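Long-range contact in serine acetyltransferase (Bacteroides vulgatus ATCC 8482, PDB 3F1X), which probably transfers an acetyl group from acetyl-CoA to L-serine, a step in cysteine biosynthesis: residues 86-91 / 110-115. Residues are numbered along the deposited sequence; the frame is centred on the assembly and turned at random.
Sequences QILAGL and ETASLL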
loop_
_atom_site.group_PDB
_atom_site.type_symbol
_atom_site.label_atom_id
_atom_site.label_comp_id
_atom_site.label_asym_id
_atom_site.label_seq_id
_atom_site.Cartn_x
_atom_site.Cartn_y
_atom_site.Cartn_z
ATOM N N GLN A 86 -15.093 -16.764 0.518
ATOM C CA GLN A 86 -16.259 -15.901 0.621
ATOM C C GLN A 86 -17.552 -16.692 0.604
ATOM O O GLN A 86 -18.519 -16.339 1.281
ATOM C CB GLN A 86 -16.251 -14.858 -0.494
ATOM C CG GLN A 86 -15.141 -13.836 -0.335
ATOM C CD GLN A 86 -15.110 -13.251 1.065
ATOM O OE1 GLN A 86 -14.140 -13.428 1.808
ATOM N NE2 GLN A 86 -16.174 -12.553 1.433
ATOM N N ILE A 87 -17.574 -17.763 -0.176
ATOM C CA ILE A 87 -18.756 -18.597 -0.224
ATOM C C ILE A 87 -18.897 -19.237 1.164
ATOM O O ILE A 87 -20.004 -19.363 1.686
ATOM C CB ILE A 87 -18.632 -19.677 -1.323
ATOM C CG1 ILE A 87 -18.749 -19.016 -2.701
ATOM C CG2 ILE A 87 -19.699 -20.741 -1.127
ATOM C CD1 ILE A 87 -18.581 -19.955 -3.878
ATOM N N LEU A 88 -17.773 -19.619 1.764
ATOM C CA LEU A 88 -17.804 -20.217 3.097
ATOM C C LEU A 88 -18.374 -19.196 4.093
ATOM O O LEU A 88 -19.160 -19.546 4.976
ATOM C CB LEU A 88 -16.399 -20.638 3.533
ATOM C CG LEU A 88 -16.274 -21.332 4.895
ATOM C CD1 LEU A 88 -17.060 -22.629 4.895
ATOM C CD2 LEU A 88 -14.809 -21.614 5.187
ATOM N N ALA A 89 -17.985 -17.934 3.942
ATOM C CA ALA A 89 -18.489 -16.890 4.829
ATOM C C ALA A 89 -20.002 -16.726 4.658
ATOM O O ALA A 89 -20.737 -16.537 5.631
ATOM C CB ALA A 89 -17.776 -15.565 4.546
ATOM N N GLY A 90 -20.463 -16.805 3.414
ATOM C CA GLY A 90 -21.884 -16.675 3.135
ATOM C C GLY A 90 -22.687 -17.788 3.778
ATOM O O GLY A 90 -23.693 -17.534 4.439
ATOM N N LEU A 91 -22.243 -19.028 3.587
ATOM C CA LEU A 91 -22.930 -20.168 4.164
ATOM C C LEU A 91 -22.988 -20.032 5.685
ATOM O O LEU A 91 -24.012 -20.331 6.295
ATOM C CB LEU A 91 -22.212 -21.465 3.787
ATOM C CG LEU A 91 -22.277 -21.880 2.314
ATOM C CD1 LEU A 91 -21.239 -22.954 2.037
ATOM C CD2 LEU A 91 -23.675 -22.376 1.989
ATOM N N GLU A 110 -14.970 -27.675 2.212
ATOM C CA GLU A 110 -15.198 -28.697 1.201
ATOM C C GLU A 110 -16.425 -28.349 0.360
ATOM O O GLU A 110 -16.403 -28.446 -0.867
ATOM C CB GLU A 110 -15.398 -30.044 1.898
ATOM C CG GLU A 110 -15.829 -31.184 1.000
ATOM C CD GLU A 110 -16.188 -32.430 1.798
ATOM O OE1 GLU A 110 -16.700 -33.397 1.198
ATOM O OE2 GLU A 110 -15.954 -32.439 3.028
ATOM N N THR A 111 -17.494 -27.941 1.032
ATOM C CA THR A 111 -18.727 -27.573 0.355
ATOM C C THR A 111 -18.527 -26.285 -0.442
ATOM O O THR A 111 -18.965 -26.176 -1.586
ATOM C CB THR A 111 -19.864 -27.337 1.365
ATOM O OG1 THR A 111 -19.965 -28.463 2.244
ATOM C CG2 THR A 111 -21.189 -27.141 0.649
ATOM N N ALA A 112 -17.860 -25.315 0.173
ATOM C CA ALA A 112 -17.610 -24.027 -0.459
ATOM C C ALA A 112 -16.671 -24.127 -1.653
ATOM O O ALA A 112 -16.854 -23.427 -2.643
ATOM C CB ALA A 112 -17.041 -23.044 0.565
ATOM N N SER A 113 -15.669 -24.995 -1.572
ATOM C CA SER A 113 -14.721 -25.116 -2.676
ATOM C C SER A 113 -15.365 -25.696 -3.937
ATOM O O SER A 113 -15.044 -25.278 -5.047
ATOM C CB SER A 113 -13.507 -25.952 -2.247
ATOM O OG SER A 113 -13.895 -27.241 -1.820
ATOM N N LEU A 114 -16.283 -26.647 -3.771
ATOM C CA LEU A 114 -16.949 -27.239 -4.925
ATOM C C LEU A 114 -17.902 -26.216 -5.564
ATOM O O LEU A 114 -17.991 -26.115 -6.788
ATOM C CB LEU A 114 -17.708 -28.504 -4.511
ATOM C CG LEU A 114 -18.319 -29.348 -5.637
ATOM C CD1 LEU A 114 -17.272 -29.630 -6.707
ATOM C CD2 LEU A 114 -18.858 -30.648 -5.060
ATOM N N LEU A 115 -18.607 -25.451 -4.735
ATOM C CA LEU A 115 -19.509 -24.431 -5.256
ATOM C C LEU A 115 -18.680 -23.404 -6.024
ATOM O O LEU A 115 -19.070 -22.953 -7.100
ATOM C CB LEU A 115 -20.273 -23.743 -4.115
ATOM C CG LEU A 115 -21.348 -24.536 -3.364
ATOM C CD1 LEU A 115 -21.965 -23.666 -2.278
ATOM C CD2 LEU A 115 -22.429 -24.995 -4.333
#
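Two helices of the alpha-helical part of the chain, which precedes the left-handed beta-helix of this acetyltransferase family, pack where Ile-87, Leu-88 and Leu-91 meet Ala-112 and Leu-115. Segment 86-91 lies near the end of helix 68-93, and segment 110-115 near the start of helix 109-120. Their axes come within 8.5 Å and run at 123° to each other. Ala-112 sits at the point of closest backbone approach, its CA 5.2 Å from the CA of Leu-88. The CB of Ala-112 presses on the first helix itself, 3.7 Å from Leu-88 N and 3.9 Å from Leu-88 CB.

Ile-87 spans one turn of the partner helix. Its CG2 branch, anti to the backbone N, lies 3.9 Å from Ala-112 CB and also 3.9 Å from Leu-115 CD1. The other branch carries CD1 to the backbone, 4.1 Å from Ala-112 O. An alanine in place of Ile-87 would probably open a gap beside Leu-115 and let its side chain turn more freely. Leu-91 extends the apolar patch more loosely, with its CD1 4.4 Å from Leu-115 CD1. The same methyl approaches CG2 of Thr-111, at the exposed margin. Pro-107, in the loop before helix 109-120, touches both Leu-88 and Leu-91. On another side of that helix, Ser-113 and Leu-114 pack on Tyr-6 and Asn-5 of a second subunit.

No hydrogen bond joins the two segments. Between them the contact is therefore apolar, made by methyl and methylene groups and by Ala-112 CB against the backbone of Leu-88; the small side chain of Ala-112 allows the close approach.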